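Local coordinates for Hydrogenase/urease maturation factor HypB (Helicobacter pylori, PDB 4LPS), which hydrolyses GTP slowly and uses that activity to insert nickel during maturation of [NiFe] hydrogenase, and is also needed for urease maturation, at residues V48-S53 and A151-L156; D71-V76 and K128-I133; V76-L81 and I133-G138; D80-R85 and Q99-E104. All coordinates share one frame; numbering follows the deposited sequence.

In the fold
All four contacts belong to one parallel sheet of the G-domain. Contact 1 is the most central and is fully buried. It joins the first strand, 47-52, to strand 152-158. Contacts 2 and 3 hold the same two strands, 74-80 and 131-135, and share V76 and I133. Contact 2 is the start of that pair, with aromatic and aliphatic side chains. Contact 3 is its far end, where carboxylates and magnesium join the aliphatic packing. Contact 4 lies at the surface, on the edge strand 97-101, and relies on amides and water. It shares D80 and L81 with contact 3. Contacts 1 and 3 meet through backbone bonds between L49, F51 and I134.

Contact 1: V48-S53 and A151-L156; sequences VLNFMS and AMNIVL
N50 and N153 lie across from each other on two parallel strands, 48-52 and 152-156. N50 can be followed outward. Its CB sits 3.3 Å from N153 OD1. With CG anti to the backbone N (chi1 172°), CG comes 3.6 Å from the same oxygen. At the tip, ND2 donates to N153 OD1 over 3.0 Å, nearly straight and on a lone pair in the carbonyl plane. The oxygen also lies in the amide plane of N50, yet the two amides stand almost perpendicular, at 88°. M52 lies on this face, and its CE reaches N153 CB at 3.8 Å.

The opposite face carries L49, F51, M152 and I154. The F51 ring runs alongside I154, with CE1 3.7 Å from I154 CG2. L49 CD2 packs on M152 CB.

Between the faces runs a parallel ladder, including N50 N to M152 O at 2.8 Å. V48 O accepts from both A151 N and M152 N. This is the central pair of the P-loop NTPase sheet, and the S53 side chain ends about 4 Å from bound GDP.

One face is wholly apolar; the other mixes the asparagine pair with M52 and V155. One amide bond joins the strands there, and N50 OD1 is held by N136 of the neighbouring segment 133-138.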
# COMPACT_ATOMS: atom_id res chain seq x y z
N VAL A 48 -7.56 -6.69 -1.80
CA VAL A 48 -6.70 -6.19 -0.74
C VAL A 48 -5.37 -5.65 -1.25
O VAL A 48 -4.66 -6.31 -2.01
CB VAL A 48 -6.44 -7.29 0.31
CG1 VAL A 48 -5.57 -6.77 1.43
CG2 VAL A 48 -7.76 -7.80 0.85
N LEU A 49 -5.05 -4.43 -0.83
CA LEU A 49 -3.81 -3.76 -1.23
C LEU A 49 -2.91 -3.54 -0.02
O LEU A 49 -3.38 -3.19 1.07
CB LEU A 49 -4.11 -2.43 -1.91
CG LEU A 49 -5.14 -2.44 -3.04
CD1 LEU A 49 -5.43 -1.03 -3.53
CD2 LEU A 49 -4.65 -3.30 -4.20
N ASN A 50 -1.62 -3.79 -0.21
CA ASN A 50 -0.62 -3.58 0.84
C ASN A 50 0.39 -2.52 0.41
O ASN A 50 1.22 -2.76 -0.48
CB ASN A 50 0.08 -4.90 1.17
CG ASN A 50 1.25 -4.72 2.11
OD1 ASN A 50 1.22 -3.88 3.01
ND2 ASN A 50 2.30 -5.52 1.91
N PHE A 51 0.30 -1.34 1.01
CA PHE A 51 1.18 -0.23 0.65
C PHE A 51 2.40 -0.15 1.57
O PHE A 51 2.27 -0.06 2.79
CB PHE A 51 0.42 1.09 0.68
CG PHE A 51 -0.50 1.28 -0.50
CD1 PHE A 51 -0.00 1.75 -1.71
CD2 PHE A 51 -1.85 0.98 -0.40
CE1 PHE A 51 -0.84 1.93 -2.80
CE2 PHE A 51 -2.69 1.15 -1.48
CZ PHE A 51 -2.19 1.62 -2.68
N MET A 52 3.58 -0.18 0.96
CA MET A 52 4.83 -0.13 1.71
C MET A 52 5.70 1.02 1.22
O MET A 52 5.70 1.35 0.03
CB MET A 52 5.56 -1.46 1.57
CG MET A 52 4.88 -2.60 2.31
SD MET A 52 5.58 -4.20 1.90
CE MET A 52 5.20 -4.28 0.15
N SER A 53 6.42 1.65 2.14
CA SER A 53 7.33 2.74 1.81
C SER A 53 8.18 3.10 3.02
O SER A 53 7.98 2.55 4.10
CB SER A 53 6.57 3.97 1.33
OG SER A 53 6.05 4.69 2.43
N ALA A 151 -3.71 -8.91 -2.57
CA ALA A 151 -3.78 -9.09 -4.02
C ALA A 151 -2.66 -8.32 -4.70
O ALA A 151 -2.06 -8.78 -5.67
CB ALA A 151 -5.13 -8.65 -4.55
N MET A 152 -2.37 -7.13 -4.17
CA MET A 152 -1.27 -6.32 -4.67
C MET A 152 -0.45 -5.75 -3.53
O MET A 152 -0.99 -5.30 -2.52
CB MET A 152 -1.77 -5.18 -5.56
CG MET A 152 -2.61 -5.60 -6.76
SD MET A 152 -2.93 -4.20 -7.86
CE MET A 152 -1.34 -4.06 -8.69
N ASN A 153 0.86 -5.78 -3.72
CA ASN A 153 1.79 -5.09 -2.84
C ASN A 153 2.42 -3.94 -3.60
O ASN A 153 3.11 -4.15 -4.60
CB ASN A 153 2.85 -6.06 -2.31
CG ASN A 153 2.24 -7.27 -1.64
OD1 ASN A 153 1.84 -7.22 -0.47
ND2 ASN A 153 2.15 -8.37 -2.38
N ILE A 154 2.14 -2.72 -3.15
CA ILE A 154 2.56 -1.54 -3.88
C ILE A 154 3.52 -0.69 -3.06
O ILE A 154 3.27 -0.41 -1.88
CB ILE A 154 1.33 -0.71 -4.31
CG1 ILE A 154 0.44 -1.56 -5.22
CG2 ILE A 154 1.77 0.57 -5.02
CD1 ILE A 154 -0.95 -0.99 -5.44
N VAL A 155 4.63 -0.30 -3.68
CA VAL A 155 5.69 0.43 -3.00
C VAL A 155 5.79 1.88 -3.47
O VAL A 155 5.85 2.16 -4.67
CB VAL A 155 7.05 -0.26 -3.21
CG1 VAL A 155 8.15 0.51 -2.49
CG2 VAL A 155 7.00 -1.70 -2.71
N LEU A 156 5.80 2.81 -2.52
CA LEU A 156 6.04 4.22 -2.83
C LEU A 156 7.51 4.57 -2.65
O LEU A 156 8.14 4.19 -1.67
CB LEU A 156 5.19 5.14 -1.95
CG LEU A 156 3.69 5.30 -2.24
CD1 LEU A 156 2.89 4.07 -1.85
CD2 LEU A 156 3.16 6.53 -1.51

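Contact 2: D71-V76 and K128-I133; sequences DFKFCV and KSDFLI
F72, just ahead of strand 74-76, lies against F131, the first residue of strand 131-133. F72 swings its ring out with CG anti to the backbone N (chi1 -169°). That places CE1 over the centre of one face of the F131 ring, 3.5 Å from F131 CE1. The planes are inclined at 40°, so the pair is neither a parallel stack nor a T-shape. K73 O lies at the edge of the F131 ring, in its plane.

F74 takes the other course. Its CG sits between the backbone N and the carbonyl carbon (chi1 70°). Its CB packs on F131 CB, and its CD2 touches I133 CD1 at 3.6 Å. The I133 side chain also meets F72, so its CD1 touches both rings. On the reverse face C75 SG reaches L132 CD1, also at 3.6 Å. S129 OG lies nearby but is hydrogen-bonded to A125 O.

K73 O accepts two bonds. F131 N comes in the carbonyl plane at 3.0 Å, and D130 N comes from above that plane. I133 N to C75 O, at 2.9 Å, continues the ladder. The K73 chain is extended and runs beside D130, but its NZ is too far from OD2 for a salt bridge. A water instead links D130 OD2 to K73 N and D71 O.

Helices 59-66 and 218-234 pack on the face with the phenylalanines. Parallel strands layered with helices in this way are typical of the P-loop NTPase fold, here the SIMIBI-class G-domain.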
# COMPACT_ATOMS: atom_id res chain seq x y z
N ASP A 71 -16.40 6.35 -6.61
CA ASP A 71 -16.40 5.02 -7.21
C ASP A 71 -15.29 4.14 -6.63
O ASP A 71 -15.13 2.99 -7.05
CB ASP A 71 -16.26 5.12 -8.73
CG ASP A 71 -14.97 5.79 -9.16
OD1 ASP A 71 -14.43 6.60 -8.37
OD2 ASP A 71 -14.49 5.51 -10.28
N PHE A 72 -14.54 4.68 -5.68
CA PHE A 72 -13.47 3.91 -5.04
C PHE A 72 -13.81 3.68 -3.58
O PHE A 72 -13.54 4.54 -2.72
CB PHE A 72 -12.13 4.63 -5.19
CG PHE A 72 -10.95 3.79 -4.79
CD1 PHE A 72 -10.62 2.65 -5.50
CD2 PHE A 72 -10.16 4.16 -3.71
CE1 PHE A 72 -9.53 1.88 -5.14
CE2 PHE A 72 -9.07 3.39 -3.34
CZ PHE A 72 -8.76 2.25 -4.06
N LYS A 73 -14.38 2.52 -3.30
CA LYS A 73 -14.92 2.20 -1.98
C LYS A 73 -13.95 1.32 -1.20
O LYS A 73 -13.70 0.18 -1.58
CB LYS A 73 -16.26 1.49 -2.10
CG LYS A 73 -17.30 2.26 -2.91
CD LYS A 73 -18.45 1.34 -3.29
CE LYS A 73 -19.36 2.01 -4.31
NZ LYS A 73 -20.39 1.07 -4.83
N PHE A 74 -13.40 1.86 -0.12
CA PHE A 74 -12.39 1.14 0.65
C PHE A 74 -12.43 1.45 2.14
O PHE A 74 -12.95 2.48 2.57
CB PHE A 74 -11.00 1.44 0.09
CG PHE A 74 -10.53 2.84 0.34
CD1 PHE A 74 -10.97 3.88 -0.45
CD2 PHE A 74 -9.65 3.12 1.38
CE1 PHE A 74 -10.54 5.18 -0.23
CE2 PHE A 74 -9.21 4.41 1.61
CZ PHE A 74 -9.66 5.44 0.80
N CYS A 75 -11.86 0.54 2.93
CA CYS A 75 -11.60 0.78 4.34
C CYS A 75 -10.12 0.50 4.58
O CYS A 75 -9.45 -0.11 3.74
CB CYS A 75 -12.50 -0.08 5.23
SG CYS A 75 -12.40 -1.84 4.95
N VAL A 76 -9.59 0.94 5.72
CA VAL A 76 -8.15 0.92 5.91
C VAL A 76 -7.72 0.22 7.20
O VAL A 76 -8.35 0.38 8.25
CB VAL A 76 -7.57 2.36 5.90
CG1 VAL A 76 -6.07 2.35 6.12
CG2 VAL A 76 -7.90 3.05 4.59
N LYS A 128 -19.42 -2.69 2.82
CA LYS A 128 -19.53 -1.54 1.92
C LYS A 128 -18.28 -1.30 1.09
O LYS A 128 -18.23 -0.35 0.30
CB LYS A 128 -19.87 -0.28 2.73
CG LYS A 128 -21.11 -0.41 3.60
CD LYS A 128 -21.25 0.75 4.57
CE LYS A 128 -22.71 1.03 4.90
NZ LYS A 128 -23.38 -0.17 5.50
N SER A 129 -17.26 -2.14 1.25
CA SER A 129 -15.98 -1.88 0.59
C SER A 129 -15.67 -2.87 -0.53
O SER A 129 -15.93 -4.07 -0.41
CB SER A 129 -14.84 -1.91 1.62
OG SER A 129 -15.04 -0.94 2.64
N ASP A 130 -15.11 -2.35 -1.62
CA ASP A 130 -14.55 -3.17 -2.68
C ASP A 130 -13.08 -3.45 -2.41
O ASP A 130 -12.51 -4.43 -2.88
CB ASP A 130 -14.72 -2.50 -4.04
CG ASP A 130 -16.17 -2.42 -4.47
OD1 ASP A 130 -16.93 -3.35 -4.16
OD2 ASP A 130 -16.54 -1.42 -5.12
N PHE A 131 -12.47 -2.55 -1.64
CA PHE A 131 -11.05 -2.65 -1.35
C PHE A 131 -10.80 -2.61 0.15
O PHE A 131 -11.45 -1.85 0.88
CB PHE A 131 -10.27 -1.51 -2.02
CG PHE A 131 -10.34 -1.51 -3.52
CD1 PHE A 131 -11.42 -0.95 -4.18
CD2 PHE A 131 -9.31 -2.07 -4.27
CE1 PHE A 131 -11.48 -0.95 -5.57
CE2 PHE A 131 -9.36 -2.07 -5.65
CZ PHE A 131 -10.45 -1.51 -6.31
N LEU A 132 -9.88 -3.44 0.62
CA LEU A 132 -9.34 -3.29 1.96
C LEU A 132 -7.88 -2.91 1.80
O LEU A 132 -7.10 -3.64 1.20
CB LEU A 132 -9.49 -4.58 2.78
CG LEU A 132 -8.72 -4.61 4.10
CD1 LEU A 132 -9.37 -3.69 5.13
CD2 LEU A 132 -8.63 -6.02 4.65
N ILE A 133 -7.52 -1.75 2.35
CA ILE A 133 -6.19 -1.22 2.14
C ILE A 133 -5.36 -1.28 3.41
O ILE A 133 -5.75 -0.77 4.46
CB ILE A 133 -6.26 0.24 1.62
CG1 ILE A 133 -6.93 0.27 0.25
CG2 ILE A 133 -4.86 0.85 1.55
CD1 ILE A 133 -6.94 1.64 -0.43
O HOH W 1 -14.74 0.62 -5.50

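Contact 3: V76-L81 and I133-G138; sequences VVEGDL and IIENVG. With MG (magnesium ion), chain C; PO4 (phosphate ion), chain E.
E78 and E135 bring their carboxylates together by different torsions. E135 is extended, with CG anti to the backbone N (chi1 -173°) and chi2 anti as well. E78 is folded, turning at chi2 (-73°), which bends its acid group back toward E135. E78 OE1 ends 2.6 Å from E135 OE2, with the two carboxylate planes 80° apart. The other oxygen, E135 OE1, binds magnesium at 2.4 Å. Phosphate O2 binds the metal as well, and a water sits nearly opposite E135 OE1. T60 and D86 are further ligands.

The backbones beneath pair in parallel. V77 N donates to I133 O over 2.8 Å, V77 O accepts from E135 N, and G79 N donates to E135 O over 2.8 Å. Beyond the strand ends, L81 CD1 crosses V137 CG1 at 3.8 Å. G138 N gives a weak bond to phosphate O1, 3.2 Å away, and K59 also holds this ion, which probably came from the crystallisation liquor. N136 turns away from strand 76-80. Its OD1 accepts from V137 N and from L108 N.

The two oxygens of E135 thus have separate roles. OE1 faces the metal and OE2 faces E78, which sits behind this ligand as a second-shell residue of the nucleotide site.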
# COMPACT_ATOMS: atom_id res chain seq x y z
N VAL A 76 -9.59 0.94 5.72
CA VAL A 76 -8.15 0.92 5.91
C VAL A 76 -7.72 0.22 7.20
O VAL A 76 -8.35 0.38 8.25
CB VAL A 76 -7.57 2.36 5.90
CG1 VAL A 76 -6.07 2.35 6.12
CG2 VAL A 76 -7.90 3.05 4.59
N VAL A 77 -6.66 -0.57 7.10
CA VAL A 77 -5.95 -1.06 8.27
C VAL A 77 -4.60 -0.33 8.35
O VAL A 77 -3.79 -0.42 7.43
CB VAL A 77 -5.73 -2.58 8.20
CG1 VAL A 77 -4.69 -3.01 9.21
CG2 VAL A 77 -7.04 -3.32 8.45
N GLU A 78 -4.38 0.39 9.45
CA GLU A 78 -3.19 1.22 9.60
C GLU A 78 -2.16 0.57 10.50
O GLU A 78 -2.49 0.13 11.60
CB GLU A 78 -3.55 2.59 10.17
CG GLU A 78 -4.05 3.60 9.16
CD GLU A 78 -2.94 4.13 8.27
OE1 GLU A 78 -3.25 4.82 7.29
OE2 GLU A 78 -1.75 3.87 8.57
N GLY A 79 -0.92 0.48 10.02
CA GLY A 79 0.15 -0.07 10.82
C GLY A 79 1.15 0.98 11.27
O GLY A 79 1.84 1.59 10.45
N ASP A 80 1.22 1.20 12.58
CA ASP A 80 2.22 2.10 13.15
C ASP A 80 2.73 1.50 14.45
O ASP A 80 2.11 0.60 15.02
CB ASP A 80 1.64 3.50 13.38
CG ASP A 80 1.55 4.31 12.10
OD1 ASP A 80 2.61 4.61 11.52
OD2 ASP A 80 0.42 4.64 11.68
N LEU A 81 3.87 2.00 14.92
CA LEU A 81 4.37 1.62 16.23
C LEU A 81 3.45 2.15 17.33
O LEU A 81 3.00 1.38 18.18
CB LEU A 81 5.80 2.15 16.44
CG LEU A 81 6.97 1.25 16.04
CD1 LEU A 81 6.85 0.78 14.60
CD2 LEU A 81 8.29 1.98 16.25
N ILE A 133 -7.52 -1.75 2.35
CA ILE A 133 -6.19 -1.22 2.14
C ILE A 133 -5.36 -1.28 3.41
O ILE A 133 -5.75 -0.77 4.46
CB ILE A 133 -6.26 0.24 1.62
CG1 ILE A 133 -6.93 0.27 0.25
CG2 ILE A 133 -4.86 0.85 1.55
CD1 ILE A 133 -6.94 1.64 -0.43
N ILE A 134 -4.22 -1.94 3.31
CA ILE A 134 -3.26 -2.03 4.40
C ILE A 134 -2.15 -1.00 4.20
O ILE A 134 -1.41 -1.07 3.22
CB ILE A 134 -2.66 -3.45 4.51
CG1 ILE A 134 -3.76 -4.48 4.74
CG2 ILE A 134 -1.61 -3.52 5.61
CD1 ILE A 134 -3.31 -5.92 4.57
N GLU A 135 -2.05 -0.04 5.11
CA GLU A 135 -0.90 0.85 5.11
C GLU A 135 0.12 0.33 6.11
O GLU A 135 -0.08 0.40 7.32
CB GLU A 135 -1.29 2.30 5.44
CG GLU A 135 -0.11 3.26 5.27
CD GLU A 135 -0.40 4.68 5.70
OE1 GLU A 135 0.46 5.29 6.37
OE2 GLU A 135 -1.49 5.20 5.38
N ASN A 136 1.21 -0.21 5.58
CA ASN A 136 2.21 -0.85 6.41
C ASN A 136 3.05 0.14 7.20
O ASN A 136 3.04 1.34 6.92
CB ASN A 136 3.13 -1.73 5.55
CG ASN A 136 3.45 -3.05 6.20
OD1 ASN A 136 3.86 -3.10 7.37
ND2 ASN A 136 3.26 -4.14 5.47
N VAL A 137 3.75 -0.37 8.21
CA VAL A 137 4.73 0.40 8.97
C VAL A 137 5.77 1.02 8.04
O VAL A 137 6.24 0.37 7.12
CB VAL A 137 5.44 -0.47 10.02
CG1 VAL A 137 6.46 0.33 10.81
CG2 VAL A 137 4.41 -1.10 10.96
N GLY A 138 6.09 2.29 8.27
CA GLY A 138 7.14 2.94 7.51
C GLY A 138 8.47 2.22 7.68
O GLY A 138 9.05 2.23 8.77
MG MG C . 1.17 7.41 7.33
P PO4 E . 4.40 6.08 8.20
O1 PO4 E . 4.03 4.70 8.69
O2 PO4 E . 3.14 6.88 8.02
O3 PO4 E . 5.29 6.75 9.22
O4 PO4 E . 5.13 5.96 6.89
O HOH W 2 1.75 9.46 8.10

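Contact 4: D80-R85 and Q99-E104; sequences DLQTNR and QITTGE
D80 meets I100 and T102 through backbone bonds. D80 N donates to I100 O at 3.0 Å, almost perfectly straight, and D80 O accepts from T102 N at 2.8 Å. One step on, G103 N uses a lone pair of L81 O, at 2.9 Å. G103 has a positive phi, and Q82 NE2 comes within 3.3 Å of its CA.

The main side-chain bond runs from Q99 to D80. Q99 CG stands anti to the backbone N (chi1 -179°), and the chain bends at chi2 (80°). The two side chains cross at about a right angle, with their flat groups 40° apart. NE2 reaches D80 OD2 at 3.0 Å, on the anti side of the carboxylate and slightly off its plane.

Van der Waals contacts involve mostly polar side chains. The N84 and Q99 side chains run past each other in opposite directions, with N84 OD1 3.2 Å from Q99 CB. T83 O lies 3.4 Å from Q99 CD. L81 CD1 lies 3.4 Å from T102 OG1, whose hydroxyl is bonded to A105 O.

A water bridges N84 OD1 and Q99 N. R91 also bonds N84 OD1.

The contact adds the chain's outermost strand, 97-101, to the end of strand 74-80. Helix 85-91 follows, and L81 and T102 rest on the loop at V137.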
# COMPACT_ATOMS: atom_id res chain seq x y z
N ASP A 80 1.22 1.20 12.58
CA ASP A 80 2.22 2.10 13.15
C ASP A 80 2.73 1.50 14.45
O ASP A 80 2.11 0.60 15.02
CB ASP A 80 1.64 3.50 13.38
CG ASP A 80 1.55 4.31 12.10
OD1 ASP A 80 2.61 4.61 11.52
OD2 ASP A 80 0.42 4.64 11.68
N LEU A 81 3.87 2.00 14.92
CA LEU A 81 4.37 1.62 16.23
C LEU A 81 3.45 2.15 17.33
O LEU A 81 3.00 1.38 18.18
CB LEU A 81 5.80 2.15 16.44
CG LEU A 81 6.97 1.25 16.04
CD1 LEU A 81 6.85 0.78 14.60
CD2 LEU A 81 8.29 1.98 16.25
N GLN A 82 3.15 3.44 17.29
CA GLN A 82 2.28 4.07 18.29
C GLN A 82 1.44 5.19 17.69
O GLN A 82 1.68 5.62 16.55
CB GLN A 82 3.11 4.62 19.45
CG GLN A 82 3.91 3.59 20.23
CD GLN A 82 3.02 2.59 20.95
OE1 GLN A 82 1.84 2.85 21.20
NE2 GLN A 82 3.59 1.44 21.30
N THR A 83 0.46 5.66 18.47
CA THR A 83 -0.45 6.76 18.11
C THR A 83 -1.46 6.35 17.04
O THR A 83 -1.20 5.46 16.23
CB THR A 83 0.27 8.04 17.63
OG1 THR A 83 0.70 7.88 16.27
CG2 THR A 83 1.46 8.39 18.52
N ASN A 84 -2.61 7.01 17.06
CA ASN A 84 -3.64 6.84 16.04
C ASN A 84 -3.64 8.04 15.10
O ASN A 84 -4.69 8.49 14.67
CB ASN A 84 -5.02 6.69 16.69
CG ASN A 84 -5.42 5.24 16.88
OD1 ASN A 84 -6.39 4.77 16.28
ND2 ASN A 84 -4.66 4.52 17.70
N ARG A 85 -2.45 8.54 14.77
CA ARG A 85 -2.36 9.78 14.00
C ARG A 85 -2.82 9.56 12.55
O ARG A 85 -3.60 10.36 12.03
CB ARG A 85 -0.95 10.36 14.04
CG ARG A 85 -0.70 11.30 15.23
CD ARG A 85 0.77 11.50 15.55
NE ARG A 85 0.94 12.43 16.66
CZ ARG A 85 2.08 13.05 16.96
NH1 ARG A 85 3.16 12.84 16.23
NH2 ARG A 85 2.13 13.89 17.99
N GLN A 99 -6.42 1.40 13.50
CA GLN A 99 -4.99 1.45 13.72
C GLN A 99 -4.49 0.17 14.38
O GLN A 99 -5.04 -0.28 15.39
CB GLN A 99 -4.66 2.67 14.59
CG GLN A 99 -3.19 2.86 14.88
CD GLN A 99 -2.46 3.50 13.72
OE1 GLN A 99 -2.83 4.58 13.25
NE2 GLN A 99 -1.44 2.82 13.23
N ILE A 100 -3.44 -0.41 13.81
CA ILE A 100 -2.70 -1.46 14.50
C ILE A 100 -1.46 -0.84 15.12
O ILE A 100 -0.64 -0.25 14.41
CB ILE A 100 -2.27 -2.60 13.55
CG1 ILE A 100 -3.48 -3.26 12.90
CG2 ILE A 100 -1.46 -3.64 14.30
CD1 ILE A 100 -3.12 -4.43 12.00
N THR A 101 -1.34 -0.93 16.44
CA THR A 101 -0.14 -0.43 17.09
C THR A 101 0.76 -1.63 17.34
O THR A 101 0.45 -2.49 18.16
CB THR A 101 -0.45 0.32 18.40
OG1 THR A 101 -1.32 -0.47 19.22
CG2 THR A 101 -1.11 1.65 18.10
N THR A 102 1.88 -1.66 16.62
CA THR A 102 2.82 -2.76 16.69
C THR A 102 3.71 -2.65 17.92
O THR A 102 4.32 -3.62 18.36
CB THR A 102 3.71 -2.82 15.44
OG1 THR A 102 4.56 -1.67 15.40
CG2 THR A 102 2.84 -2.83 14.18
N GLY A 103 3.77 -1.44 18.49
CA GLY A 103 4.60 -1.19 19.64
C GLY A 103 6.06 -1.04 19.28
O GLY A 103 6.59 0.07 19.26
N GLU A 104 6.72 -2.16 18.99
CA GLU A 104 8.13 -2.11 18.59
C GLU A 104 8.39 -2.75 17.23
O GLU A 104 9.42 -2.49 16.61
CB GLU A 104 9.02 -2.76 19.65
CG GLU A 104 8.96 -2.07 21.00
CD GLU A 104 10.05 -2.53 21.94
OE1 GLU A 104 10.02 -3.70 22.37
OE2 GLU A 104 10.95 -1.71 22.25
O HOH W 3 -0.63 6.39 13.13
O HOH W 4 -5.38 1.69 18.10
O HOH W 5 -8.04 2.77 15.75